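Local structure of dihydrodipicolinate synthase (Bacillus clausii KSM-K16, 3E96) at residues Lys103-Pro115 / Phe129-Tyr143. The protein probably acts as a 4-hydroxy-tetrahydrodipicolinate synthase, a lyase of the DapA family. Residues are numbered along the deposited sequence; the frame is centred on the assembly and turned at random.
Sequences KAAGADAVMIHMP and FRDIIEALDFPSLVY
Ile112 drives its CD1 methyl between Ile132 and Ile133 of helix 129-136, 3.6 Å from Ile132 CG2, while its CG2 branch meets the rim of the Phe129 ring at CE1. That branch lies anti to the backbone N and CG1 anti to the carbonyl carbon (chi1 -50°), sending the two arms to the phenyl edge and the isoleucines. Val142 CG1 rests on one face of the same ring, and Met114 SD makes a Met-aromatic contact at its edge. Val110 CG2 lies against Leu136 CD1 and, 3.5 Å away, Ser140 OG. Phe138 is sandwiched: Lys103 CG sits over the ring centre, 3.4 Å from the centroid in a CH-pi contact, and Pro139 CD backs the opposite face; Ala107 O approaches CZ at the edge. Were Phe138 an alanine, the Lys103 methylenes would probably lose their aromatic platform and a gap would open beside Ala109. Bent at chi3 (57°), the lysine chain continues past the ring to give NZ a 2.8 Å hydrogen bond to Leu136 O, in the carbonyl plane. Strands 109-112 and 140-143 zip together in parallel: Val110 N to Pro139 O, Leu141 N to Val110 O, Ile112 N to Leu141 O (2.8 Å, nearly straight at 175°) and Tyr143 N to Ile112 O. On the sheet face of Met111 and Leu141, Met111 SD lies obliquely beside the Tyr143 ring, 4.0 Å from CD1; both side chains touch Lys167, the predicted Schiff-base lysine, and Tyr143, the predicted proton donor/acceptor, hydrogen-bonds Gly194 O through OH. Strand 109-112, helix 122-136 and strand 140-144 form a beta-alpha-beta unit of the eight-stranded TIM barrel, with an apolar layer beneath the helix and, on the other face, Tyr143 beside Lys167 of the neighbouring strand 163-168.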
loop_
_atom_site.group_PDB
_atom_site.type_symbol
_atom_site.label_atom_id
_atom_site.label_comp_id
_atom_site.label_asym_id
_atom_site.label_seq_id
_atom_site.Cartn_x
_atom_site.Cartn_y
_atom_site.Cartn_z
ATOM N N LYS B 103 5.324 20.487 -9.307
ATOM C CA LYS B 103 6.292 21.536 -9.618
ATOM C C LYS B 103 5.642 22.590 -10.506
ATOM O O LYS B 103 5.719 23.790 -10.232
ATOM C CB LYS B 103 7.503 20.948 -10.346
ATOM C CG LYS B 103 8.377 20.053 -9.485
ATOM C CD LYS B 103 9.336 19.225 -10.332
ATOM C CE LYS B 103 10.230 20.094 -11.206
ATOM N NZ LYS B 103 11.110 19.242 -12.054
ATOM N N ALA B 104 5.004 22.133 -11.576
ATOM C CA ALA B 104 4.344 23.039 -12.507
ATOM C C ALA B 104 3.215 23.811 -11.835
ATOM O O ALA B 104 2.956 24.964 -12.178
ATOM C CB ALA B 104 3.805 22.256 -13.700
ATOM N N ALA B 105 2.550 23.178 -10.873
ATOM C CA ALA B 105 1.440 23.811 -10.166
ATOM C C ALA B 105 1.899 24.929 -9.229
ATOM O O ALA B 105 1.117 25.812 -8.873
ATOM C CB ALA B 105 0.653 22.759 -9.384
ATOM N N GLY B 106 3.163 24.888 -8.826
ATOM C CA GLY B 106 3.673 25.914 -7.935
ATOM C C GLY B 106 4.029 25.421 -6.543
ATOM O O GLY B 106 4.223 26.227 -5.633
ATOM N N ALA B 107 4.106 24.104 -6.363
ATOM C CA ALA B 107 4.467 23.546 -5.063
ATOM C C ALA B 107 5.915 23.917 -4.766
ATOM O O ALA B 107 6.678 24.229 -5.678
ATOM C CB ALA B 107 4.311 22.030 -5.072
ATOM N N ASP B 108 6.290 23.873 -3.491
ATOM C CA ASP B 108 7.644 24.217 -3.072
ATOM C C ASP B 108 8.544 22.997 -2.973
ATOM O O ASP B 108 9.765 23.098 -3.085
ATOM C CB ASP B 108 7.588 24.937 -1.728
ATOM C CG ASP B 108 6.833 26.241 -1.809
ATOM O OD1 ASP B 108 7.339 27.175 -2.471
ATOM O OD2 ASP B 108 5.731 26.330 -1.226
ATOM N N ALA B 109 7.931 21.840 -2.759
ATOM C CA ALA B 109 8.674 20.596 -2.645
ATOM C C ALA B 109 7.691 19.438 -2.727
ATOM O O ALA B 109 6.482 19.650 -2.805
ATOM C CB ALA B 109 9.416 20.550 -1.306
ATOM N N VAL B 110 8.220 18.221 -2.723
ATOM C CA VAL B 110 7.384 17.028 -2.744
ATOM C C VAL B 110 7.775 16.130 -1.580
ATOM O O VAL B 110 8.902 16.207 -1.079
ATOM C CB VAL B 110 7.561 16.201 -4.049
ATOM C CG1 VAL B 110 7.086 17.000 -5.249
ATOM C CG2 VAL B 110 9.021 15.783 -4.212
ATOM N N MET B 111 6.830 15.311 -1.131
ATOM C CA MET B 111 7.088 14.337 -0.075
ATOM C C MET B 111 6.832 12.994 -0.740
ATOM O O MET B 111 5.722 12.717 -1.203
ATOM C CB MET B 111 6.136 14.486 1.119
ATOM C CG MET B 111 6.305 13.351 2.164
ATOM S SD MET B 111 5.024 13.282 3.443
ATOM C CE MET B 111 3.636 12.683 2.490
ATOM N N ILE B 112 7.860 12.163 -0.811
ATOM C CA ILE B 112 7.693 10.861 -1.427
ATOM C C ILE B 112 7.222 9.876 -0.368
ATOM O O ILE B 112 7.940 9.594 0.596
ATOM C CB ILE B 112 9.014 10.345 -2.032
ATOM C CG1 ILE B 112 9.647 11.428 -2.915
ATOM C CG2 ILE B 112 8.743 9.098 -2.868
ATOM C CD1 ILE B 112 11.018 11.041 -3.460
ATOM N N HIS B 113 6.002 9.375 -0.542
ATOM C CA HIS B 113 5.436 8.402 0.383
ATOM C C HIS B 113 6.296 7.154 0.370
ATOM O O HIS B 113 7.058 6.925 -0.567
ATOM C CB HIS B 113 4.022 8.000 -0.049
ATOM C CG HIS B 113 2.970 8.995 0.318
ATOM N ND1 HIS B 113 2.461 9.101 1.593
ATOM C CD2 HIS B 113 2.342 9.941 -0.420
ATOM C CE1 HIS B 113 1.564 10.072 1.627
ATOM N NE2 HIS B 113 1.474 10.598 0.418
ATOM N N MET B 114 6.177 6.350 1.420
ATOM C CA MET B 114 6.908 5.096 1.480
ATOM C C MET B 114 6.234 4.261 0.394
ATOM O O MET B 114 5.008 4.258 0.290
ATOM C CB MET B 114 6.706 4.432 2.848
ATOM C CG MET B 114 7.537 3.172 3.074
ATOM S SD MET B 114 9.300 3.533 3.346
ATOM C CE MET B 114 10.066 1.831 2.991
ATOM N N PRO B 115 7.015 3.561 -0.442
ATOM C CA PRO B 115 6.365 2.756 -1.484
ATOM C C PRO B 115 5.406 1.733 -0.866
ATOM O O PRO B 115 5.697 1.166 0.188
ATOM C CB PRO B 115 7.550 2.109 -2.211
ATOM C CG PRO B 115 8.638 2.068 -1.153
ATOM C CD PRO B 115 8.478 3.410 -0.486
ATOM N N PHE B 129 13.713 5.758 -3.988
ATOM C CA PHE B 129 13.769 7.167 -3.625
ATOM C C PHE B 129 14.794 7.931 -4.460
ATOM O O PHE B 129 14.519 9.028 -4.949
ATOM C CB PHE B 129 14.095 7.322 -2.138
ATOM C CG PHE B 129 12.959 6.940 -1.222
ATOM C CD1 PHE B 129 11.707 7.539 -1.358
ATOM C CD2 PHE B 129 13.149 6.008 -0.208
ATOM C CE1 PHE B 129 10.655 7.217 -0.490
ATOM C CE2 PHE B 129 12.108 5.677 0.666
ATOM C CZ PHE B 129 10.859 6.287 0.520
ATOM N N ARG B 130 15.978 7.350 -4.619
ATOM C CA ARG B 130 17.025 8.008 -5.391
ATOM C C ARG B 130 16.580 8.328 -6.813
ATOM O O ARG B 130 16.754 9.452 -7.277
ATOM C CB ARG B 130 18.277 7.138 -5.447
ATOM C CG ARG B 130 19.427 7.781 -6.206
ATOM C CD ARG B 130 20.362 6.709 -6.721
ATOM N NE ARG B 130 19.634 5.761 -7.562
ATOM C CZ ARG B 130 20.120 4.594 -7.964
ATOM N NH1 ARG B 130 21.342 4.225 -7.603
ATOM N NH2 ARG B 130 19.380 3.791 -8.718
ATOM N N ASP B 131 16.008 7.344 -7.503
ATOM C CA ASP B 131 15.566 7.542 -8.883
ATOM C C ASP B 131 14.573 8.687 -9.025
ATOM O O ASP B 131 14.667 9.490 -9.955
ATOM C CB ASP B 131 14.937 6.263 -9.445
ATOM C CG ASP B 131 15.954 5.161 -9.679
ATOM O OD1 ASP B 131 17.170 5.446 -9.653
ATOM O OD2 ASP B 131 15.529 4.007 -9.902
ATOM N N ILE B 132 13.615 8.758 -8.109
ATOM C CA ILE B 132 12.606 9.811 -8.149
ATOM C C ILE B 132 13.204 11.188 -7.868
ATOM O O ILE B 132 12.903 12.159 -8.564
ATOM C CB ILE B 132 11.481 9.523 -7.131
ATOM C CG1 ILE B 132 10.729 8.256 -7.552
ATOM C CG2 ILE B 132 10.539 10.726 -7.028
ATOM C CD1 ILE B 132 9.783 7.712 -6.496
ATOM N N ILE B 133 14.049 11.273 -6.846
ATOM C CA ILE B 133 14.670 12.546 -6.494
ATOM C C ILE B 133 15.564 13.060 -7.624
ATOM O O ILE B 133 15.510 14.238 -7.977
ATOM C CB ILE B 133 15.502 12.413 -5.196
ATOM C CG1 ILE B 133 14.565 12.113 -4.021
ATOM C CG2 ILE B 133 16.283 13.698 -4.930
ATOM C CD1 ILE B 133 15.283 11.832 -2.723
ATOM N N GLU B 134 16.376 12.182 -8.202
ATOM C CA GLU B 134 17.258 12.607 -9.285
ATOM C C GLU B 134 16.481 13.031 -10.528
ATOM O O GLU B 134 16.840 14.010 -11.183
ATOM C CB GLU B 134 18.257 11.499 -9.637
ATOM C CG GLU B 134 19.133 11.082 -8.462
ATOM C CD GLU B 134 20.331 10.245 -8.874
ATOM O OE1 GLU B 134 20.175 9.348 -9.727
ATOM O OE2 GLU B 134 21.433 10.472 -8.332
ATOM N N ALA B 135 15.411 12.308 -10.846
ATOM C CA ALA B 135 14.600 12.633 -12.013
ATOM C C ALA B 135 13.876 13.967 -11.848
ATOM O O ALA B 135 13.781 14.757 -12.790
ATOM C CB ALA B 135 13.584 11.520 -12.278
ATOM N N LEU B 136 13.370 14.226 -10.647
ATOM C CA LEU B 136 12.642 15.464 -10.395
ATOM C C LEU B 136 13.525 16.695 -10.259
ATOM O O LEU B 136 13.129 17.787 -10.671
ATOM C CB LEU B 136 11.778 15.330 -9.138
ATOM C CG LEU B 136 10.564 14.400 -9.225
ATOM C CD1 LEU B 136 9.861 14.358 -7.870
ATOM C CD2 LEU B 136 9.604 14.895 -10.309
ATOM N N ASP B 137 14.709 16.524 -9.677
ATOM C CA ASP B 137 15.625 17.645 -9.475
ATOM C C ASP B 137 14.815 18.778 -8.844
ATOM O O ASP B 137 14.798 19.910 -9.333
ATOM C CB ASP B 137 16.215 18.080 -10.821
ATOM C CG ASP B 137 17.301 19.130 -10.672
ATOM O OD1 ASP B 137 18.179 18.957 -9.801
ATOM O OD2 ASP B 137 17.283 20.120 -11.435
ATOM N N PHE B 138 14.142 18.449 -7.747
ATOM C CA PHE B 138 13.280 19.385 -7.035
ATOM C C PHE B 138 13.366 19.004 -5.552
ATOM O O PHE B 138 13.555 17.832 -5.228
ATOM C CB PHE B 138 11.851 19.198 -7.560
ATOM C CG PHE B 138 10.880 20.247 -7.119
ATOM C CD1 PHE B 138 11.034 21.572 -7.513
ATOM C CD2 PHE B 138 9.773 19.901 -6.353
ATOM C CE1 PHE B 138 10.096 22.534 -7.156
ATOM C CE2 PHE B 138 8.828 20.855 -5.990
ATOM C CZ PHE B 138 8.992 22.174 -6.394
ATOM N N PRO B 139 13.237 19.983 -4.636
ATOM C CA PRO B 139 13.316 19.670 -3.203
ATOM C C PRO B 139 12.390 18.519 -2.840
ATOM O O PRO B 139 11.203 18.541 -3.169
ATOM C CB PRO B 139 12.920 20.985 -2.545
ATOM C CG PRO B 139 13.516 21.996 -3.495
ATOM C CD PRO B 139 13.087 21.436 -4.841
ATOM N N SER B 140 12.941 17.516 -2.162
ATOM C CA SER B 140 12.170 16.334 -1.796
ATOM C C SER B 140 12.353 15.884 -0.357
ATOM O O SER B 140 13.423 16.057 0.230
ATOM C CB SER B 140 12.564 15.149 -2.691
ATOM O OG SER B 140 12.511 15.471 -4.067
ATOM N N LEU B 141 11.292 15.308 0.198
ATOM C CA LEU B 141 11.325 14.732 1.536
ATOM C C LEU B 141 10.907 13.287 1.316
ATOM O O LEU B 141 10.247 12.975 0.321
ATOM C CB LEU B 141 10.312 15.383 2.479
ATOM C CG LEU B 141 10.539 16.814 2.954
ATOM C CD1 LEU B 141 10.120 17.792 1.868
ATOM C CD2 LEU B 141 9.727 17.048 4.214
ATOM N N VAL B 142 11.302 12.402 2.222
ATOM C CA VAL B 142 10.906 11.006 2.117
ATOM C C VAL B 142 10.209 10.605 3.414
ATOM O O VAL B 142 10.601 11.050 4.500
ATOM C CB VAL B 142 12.118 10.068 1.885
ATOM C CG1 VAL B 142 12.830 10.442 0.583
ATOM C CG2 VAL B 142 13.067 10.144 3.058
ATOM N N TYR B 143 9.160 9.796 3.290
ATOM C CA TYR B 143 8.414 9.309 4.446
ATOM C C TYR B 143 8.941 7.893 4.665
ATOM O O TYR B 143 8.649 6.982 3.891
ATOM C CB TYR B 143 6.909 9.273 4.154
ATOM C CG TYR B 143 6.071 9.212 5.415
ATOM C CD1 TYR B 143 5.793 10.371 6.147
ATOM C CD2 TYR B 143 5.592 7.998 5.901
ATOM C CE1 TYR B 143 5.057 10.318 7.334
ATOM C CE2 TYR B 143 4.857 7.934 7.084
ATOM C CZ TYR B 143 4.594 9.095 7.796
ATOM O OH TYR B 143 3.875 9.034 8.969
#